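Local coordinates for CdnC (Chryseobacterium gregarium DSM 19109, PDB 7MGV), which probably uses ATP to close omega-ester (macrolactone) rings in the core of a ribosomally made precursor peptide, as an ATP-grasp ligase of graspetide biosynthesis, at residues I24-H29 / C48-F53; T91-R96 / Y134-P139. All coordinates share one frame; numbering follows the deposited sequence.

Interaction 1. Residues I24-H29 / C48-F53; sequences ILIITH and CEVIRF
Cys48 meets Ile24 through its CB, 4.0 Å from Ile24 CD1. The carbonyl of Glu49 accepts a backbone bond from Ile24 N. At Val50, CG1 lies anti to the backbone N (chi1 161°) and meets Ile26 CD1 at 4.0 Å. Ile51 bonds to strand 22-28 through both backbone polar atoms: its N gives a nearly straight bond to Ile24 O (2.9 Å), and its O receives Ile26 N. Its CG2 packs on Leu25 CD1 at 3.7 Å, on the sheet face that also carries Ile27 and Phe53. Arg52 lies on the other face. Its extended chain crosses that of Thr28 at about a right angle, and Thr28 OG1 sits over one face of the guanidinium, towards its rim. Phe53 closes the run. Its N binds Ile26 O, and its O accepts Thr28 N in a longer bond of 3.2 Å. Ile27 CD1 touches Phe53 CD2 at 3.7 Å, the two side chains running alongside each other. The strands belong to a beta-alpha-beta unit: helix 35-46 covers the face of Ile26, Val50 and Arg52 through Ile36 and Ile43, and strand 91-94 borders strand 22-28.

Interaction 2. Residues T91-R96 / Y134-P139; sequences TVWYRR and YSLGKP
Three backbone hydrogen bonds join Val92 and Tyr94 to strand 134-136. Val92 N reaches Tyr134 O, and Leu136 N returns a nearly straight bond to Val92 O (2.9 Å). The third, from Tyr94 N to Leu136 O, is more bent, 138° at the hydrogen, and its donor stands above the carbonyl plane. Leu136 O also lies at the edge of the Trp93 ring, in its plane, 3.2 Å from CD1.

Side chains pack on both faces of the sheet. Leu136 CD2 sits over the five-membered ring of Trp93 in a CH-pi contact, 4.1 Å from the centroid. Both side chains have CG anti to the backbone N (Trp93 chi1 180°), which lays them side by side. With Trp93 replaced by an alanine, Leu136 would probably lose this ring face and a gap would open beside it. Thr91 CG2 touches the edge of the Tyr134 ring, 3.6 Å from CD2. On the other face Val92 CG1 meets Ser135 CB. The Tyr94 edge faces Lys138 CA and Pro139 N.

At the positive phi of Gly137 (106°) a CB would be jammed against the carbonyl O of Leu136. It would also clash with Tyr94 O, so the position calls for glycine.

Trp93 NE1 binds a glycerol, probably from the crystallisation liquor. Two parallel strands with helix 110-130 in the connection between them, packing on Tyr94 and Pro139, form a beta-alpha-beta crossover, consistent with a pre-ATP-grasp domain.

In the fold
Interactions 1 and 2 belong to one parallel four-stranded sheet, in the order 48-54, 22-28, 91-94, 134-136. Interaction 1 joins one outer strand to its neighbour, and interaction 2 does the same at the opposite edge. Their centres are about 10 Å apart. The inner strands 22-28 and 91-94 bridge them through probable hydrogen bonds from Trp93 N to Leu25 O and from Ile27 N to Trp93 O. Along the chain the contacts come in series: interaction 1 is complete before interaction 2 starts. All four segments belong to the MvdD-type pre-ATP-grasp region. Their parallel strands are distinct from the two antiparallel sheets whose strands contribute to the ADP pocket.

Interaction 1. Residues I24-H29 / C48-F53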
loop_
_atom_site.group_PDB
_atom_site.type_symbol
_atom_site.label_atom_id
_atom_site.label_comp_id
_atom_site.label_asym_id
_atom_site.label_seq_id
_atom_site.Cartn_x
_atom_site.Cartn_y
_atom_site.Cartn_z
ATOM N N ILE A 24 -1.041 16.811 18.560
ATOM C CA ILE A 24 -0.247 15.829 17.831
ATOM C C ILE A 24 -0.948 14.482 17.946
ATOM O O ILE A 24 -1.026 13.910 19.041
ATOM C CB ILE A 24 1.191 15.740 18.357
ATOM C CG1 ILE A 24 1.918 17.068 18.137
ATOM C CG2 ILE A 24 1.935 14.592 17.687
ATOM C CD1 ILE A 24 3.356 17.058 18.592
ATOM N N LEU A 25 -1.453 13.975 16.825
ATOM C CA LEU A 25 -2.101 12.671 16.800
ATOM C C LEU A 25 -1.053 11.569 16.719
ATOM O O LEU A 25 -0.131 11.635 15.899
ATOM C CB LEU A 25 -3.061 12.578 15.616
ATOM C CG LEU A 25 -3.905 11.306 15.535
ATOM C CD1 LEU A 25 -4.938 11.268 16.652
ATOM C CD2 LEU A 25 -4.573 11.194 14.173
ATOM N N ILE A 26 -1.189 10.559 17.574
ATOM C CA ILE A 26 -0.289 9.411 17.594
ATOM C C ILE A 26 -1.120 8.144 17.458
ATOM O O ILE A 26 -2.049 7.918 18.244
ATOM C CB ILE A 26 0.559 9.370 18.877
ATOM C CG1 ILE A 26 1.488 10.585 18.947
ATOM C CG2 ILE A 26 1.361 8.079 18.938
ATOM C CD1 ILE A 26 2.467 10.537 20.100
ATOM N N ILE A 27 -0.785 7.323 16.467
ATOM C CA ILE A 27 -1.464 6.057 16.219
ATOM C C ILE A 27 -0.620 4.937 16.812
ATOM O O ILE A 27 0.555 4.780 16.456
ATOM C CB ILE A 27 -1.700 5.833 14.717
ATOM C CG1 ILE A 27 -2.267 7.097 14.068
ATOM C CG2 ILE A 27 -2.625 4.645 14.496
ATOM C CD1 ILE A 27 -3.680 7.424 14.492
ATOM N N THR A 28 -1.216 4.156 17.706
ATOM C CA THR A 28 -0.530 3.048 18.364
ATOM C C THR A 28 -1.554 1.945 18.628
ATOM O O THR A 28 -2.647 1.946 18.059
ATOM C CB THR A 28 0.153 3.517 19.661
ATOM O OG1 THR A 28 -0.669 4.494 20.313
ATOM C CG2 THR A 28 1.525 4.106 19.377
ATOM N N HIS A 29 -1.185 0.998 19.487
ATOM C CA HIS A 29 -2.100 -0.006 20.008
ATOM C C HIS A 29 -1.951 -0.052 21.524
ATOM O O HIS A 29 -1.043 0.553 22.100
ATOM C CB HIS A 29 -1.848 -1.386 19.382
ATOM C CG HIS A 29 -0.483 -1.935 19.651
ATOM N ND1 HIS A 29 -0.260 -2.989 20.511
ATOM C CD2 HIS A 29 0.731 -1.581 19.168
ATOM C CE1 HIS A 29 1.033 -3.259 20.546
ATOM N NE2 HIS A 29 1.657 -2.419 19.741
ATOM N N CYS A 48 3.205 20.862 23.594
ATOM C CA CYS A 48 2.170 20.405 22.682
ATOM C C CYS A 48 1.317 19.336 23.352
ATOM O O CYS A 48 1.715 18.723 24.346
ATOM C CB CYS A 48 2.774 19.864 21.381
ATOM S SG CYS A 48 3.771 21.065 20.463
ATOM N N GLU A 49 0.130 19.126 22.793
ATOM C CA GLU A 49 -0.813 18.139 23.297
ATOM C C GLU A 49 -0.729 16.869 22.463
ATOM O O GLU A 49 -0.573 16.924 21.239
ATOM C CB GLU A 49 -2.242 18.686 23.276
ATOM C CG GLU A 49 -3.261 17.776 23.945
ATOM C CD GLU A 49 -4.689 18.099 23.551
ATOM O OE1 GLU A 49 -4.925 19.192 22.996
ATOM O OE2 GLU A 49 -5.577 17.253 23.793
ATOM N N VAL A 50 -0.832 15.725 23.134
ATOM C CA VAL A 50 -0.791 14.415 22.494
ATOM C C VAL A 50 -2.196 13.831 22.507
ATOM O O VAL A 50 -2.845 13.782 23.558
ATOM C CB VAL A 50 0.202 13.475 23.199
ATOM C CG1 VAL A 50 -0.093 12.026 22.845
ATOM C CG2 VAL A 50 1.628 13.833 22.829
ATOM N N ILE A 51 -2.665 13.395 21.341
ATOM C CA ILE A 51 -3.929 12.682 21.210
ATOM C C ILE A 51 -3.606 11.244 20.832
ATOM O O ILE A 51 -3.040 10.988 19.761
ATOM C CB ILE A 51 -4.852 13.336 20.170
ATOM C CG1 ILE A 51 -5.206 14.761 20.596
ATOM C CG2 ILE A 51 -6.113 12.507 19.984
ATOM C CD1 ILE A 51 -6.127 15.471 19.631
ATOM N N ARG A 52 -3.963 10.309 21.708
ATOM C CA ARG A 52 -3.643 8.901 21.519
ATOM C C ARG A 52 -4.818 8.194 20.855
ATOM O O ARG A 52 -5.917 8.142 21.418
ATOM C CB ARG A 52 -3.305 8.242 22.855
ATOM C CG ARG A 52 -2.626 6.887 22.731
ATOM C CD ARG A 52 -2.132 6.401 24.084
ATOM N NE ARG A 52 -1.026 5.455 23.962
ATOM C CZ ARG A 52 -1.117 4.158 24.234
ATOM N NH1 ARG A 52 -2.268 3.644 24.647
ATOM N NH2 ARG A 52 -0.058 3.374 24.096
ATOM N N PHE A 53 -4.584 7.653 19.664
ATOM C CA PHE A 53 -5.571 6.863 18.932
ATOM C C PHE A 53 -5.054 5.429 18.898
ATOM O O PHE A 53 -4.233 5.076 18.046
ATOM C CB PHE A 53 -5.794 7.423 17.529
ATOM C CG PHE A 53 -6.956 6.803 16.793
ATOM C CD1 PHE A 53 -7.803 5.900 17.418
ATOM C CD2 PHE A 53 -7.201 7.130 15.469
ATOM C CE1 PHE A 53 -8.866 5.334 16.736
ATOM C CE2 PHE A 53 -8.264 6.570 14.784
ATOM C CZ PHE A 53 -9.096 5.670 15.418
#

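Interaction 2. Residues T91-R96 / Y134-P139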
loop_
_atom_site.group_PDB
_atom_site.type_symbol
_atom_site.label_atom_id
_atom_site.label_comp_id
_atom_site.label_asym_id
_atom_site.label_seq_id
_atom_site.Cartn_x
_atom_site.Cartn_y
_atom_site.Cartn_z
ATOM N N THR A 91 0.531 17.784 13.590
ATOM C CA THR A 91 1.153 16.665 12.897
ATOM C C THR A 91 0.465 15.376 13.316
ATOM O O THR A 91 -0.328 15.343 14.261
ATOM C CB THR A 91 2.657 16.547 13.187
ATOM O OG1 THR A 91 2.853 16.140 14.547
ATOM C CG2 THR A 91 3.378 17.859 12.934
ATOM N N VAL A 92 0.780 14.303 12.596
ATOM C CA VAL A 92 0.353 12.956 12.948
ATOM C C VAL A 92 1.580 12.057 12.947
ATOM O O VAL A 92 2.484 12.225 12.120
ATOM C CB VAL A 92 -0.732 12.423 11.984
ATOM C CG1 VAL A 92 -0.198 12.326 10.561
ATOM C CG2 VAL A 92 -1.258 11.075 12.457
ATOM N N TRP A 93 1.631 11.125 13.894
ATOM C CA TRP A 93 2.671 10.101 13.940
ATOM C C TRP A 93 1.976 8.749 13.854
ATOM O O TRP A 93 1.404 8.271 14.840
ATOM C CB TRP A 93 3.521 10.212 15.202
ATOM C CG TRP A 93 4.596 9.166 15.276
ATOM C CD1 TRP A 93 5.162 8.498 14.228
ATOM C CD2 TRP A 93 5.229 8.665 16.459
ATOM N NE1 TRP A 93 6.107 7.614 14.684
ATOM C CE2 TRP A 93 6.169 7.697 16.050
ATOM C CE3 TRP A 93 5.095 8.939 17.824
ATOM C CZ2 TRP A 93 6.970 7.003 16.956
ATOM C CZ3 TRP A 93 5.890 8.249 18.721
ATOM C CH2 TRP A 93 6.816 7.293 18.283
ATOM N N TYR A 94 2.020 8.136 12.677
ATOM C CA TYR A 94 1.385 6.845 12.438
ATOM C C TYR A 94 2.443 5.759 12.586
ATOM O O TYR A 94 3.233 5.514 11.670
ATOM C CB TYR A 94 0.728 6.812 11.061
ATOM C CG TYR A 94 0.224 5.447 10.640
ATOM C CD1 TYR A 94 -0.388 4.595 11.551
ATOM C CD2 TYR A 94 0.357 5.014 9.328
ATOM C CE1 TYR A 94 -0.847 3.350 11.168
ATOM C CE2 TYR A 94 -0.099 3.771 8.936
ATOM C CZ TYR A 94 -0.701 2.943 9.859
ATOM O OH TYR A 94 -1.156 1.705 9.471
ATOM N N ARG A 95 2.466 5.117 13.750
ATOM C CA ARG A 95 3.214 3.881 13.916
ATOM C C ARG A 95 2.405 2.747 13.302
ATOM O O ARG A 95 1.234 2.558 13.649
ATOM C CB ARG A 95 3.495 3.617 15.394
ATOM C CG ARG A 95 3.995 4.840 16.148
ATOM C CD ARG A 95 4.543 4.469 17.515
ATOM N NE ARG A 95 5.104 3.121 17.538
ATOM C CZ ARG A 95 6.293 2.816 18.045
ATOM N NH1 ARG A 95 7.054 3.765 18.575
ATOM N NH2 ARG A 95 6.724 1.563 18.024
ATOM N N ARG A 96 3.027 2.005 12.382
ATOM C CA ARG A 96 2.288 1.088 11.520
ATOM C C ARG A 96 1.442 0.113 12.327
ATOM O O ARG A 96 1.916 -0.499 13.288
ATOM C CB ARG A 96 3.249 0.318 10.611
ATOM C CG ARG A 96 2.524 -0.502 9.554
ATOM C CD ARG A 96 3.461 -1.050 8.495
ATOM N NE ARG A 96 2.739 -1.345 7.260
ATOM C CZ ARG A 96 3.292 -1.883 6.178
ATOM N NH1 ARG A 96 4.580 -2.196 6.176
ATOM N NH2 ARG A 96 2.555 -2.112 5.100
ATOM N N TYR A 134 1.630 17.632 8.519
ATOM C CA TYR A 134 2.865 16.859 8.456
ATOM C C TYR A 134 2.667 15.481 9.076
ATOM O O TYR A 134 2.043 15.341 10.131
ATOM C CB TYR A 134 3.996 17.600 9.171
ATOM C CG TYR A 134 5.235 16.755 9.358
ATOM C CD1 TYR A 134 6.154 16.597 8.328
ATOM C CD2 TYR A 134 5.480 16.104 10.560
ATOM C CE1 TYR A 134 7.285 15.819 8.493
ATOM C CE2 TYR A 134 6.604 15.324 10.734
ATOM C CZ TYR A 134 7.502 15.186 9.699
ATOM O OH TYR A 134 8.621 14.410 9.878
ATOM N N SER A 135 3.198 14.458 8.410
ATOM C CA SER A 135 2.971 13.074 8.802
ATOM C C SER A 135 4.300 12.356 8.962
ATOM O O SER A 135 5.165 12.437 8.085
ATOM C CB SER A 135 2.102 12.346 7.769
ATOM O OG SER A 135 2.829 12.096 6.579
ATOM N N LEU A 136 4.460 11.662 10.088
ATOM C CA LEU A 136 5.573 10.734 10.283
ATOM C C LEU A 136 5.009 9.325 10.128
ATOM O O LEU A 136 4.649 8.652 11.094
ATOM C CB LEU A 136 6.235 10.947 11.641
ATOM C CG LEU A 136 7.538 10.179 11.868
ATOM C CD1 LEU A 136 8.519 10.411 10.728
ATOM C CD2 LEU A 136 8.158 10.566 13.200
ATOM N N GLY A 137 4.926 8.886 8.876
ATOM C CA GLY A 137 4.322 7.608 8.563
ATOM C C GLY A 137 2.957 7.756 7.925
ATOM O O GLY A 137 2.126 8.536 8.397
ATOM N N LYS A 138 2.718 7.018 6.843
ATOM C CA LYS A 138 1.435 7.012 6.157
ATOM C C LYS A 138 1.276 5.670 5.464
ATOM O O LYS A 138 2.278 5.041 5.103
ATOM C CB LYS A 138 1.325 8.162 5.143
ATOM C CG LYS A 138 0.514 9.344 5.657
ATOM C CD LYS A 138 0.387 10.446 4.622
ATOM C CE LYS A 138 -0.489 11.576 5.140
ATOM N NZ LYS A 138 -0.689 12.646 4.125
ATOM N N PRO A 139 0.038 5.195 5.280
ATOM C CA PRO A 139 -0.153 3.843 4.720
ATOM C C PRO A 139 0.503 3.633 3.366
ATOM O O PRO A 139 1.132 2.590 3.153
ATOM C CB PRO A 139 -1.680 3.718 4.636
ATOM C CG PRO A 139 -2.189 4.646 5.683
ATOM C CD PRO A 139 -1.238 5.806 5.696
#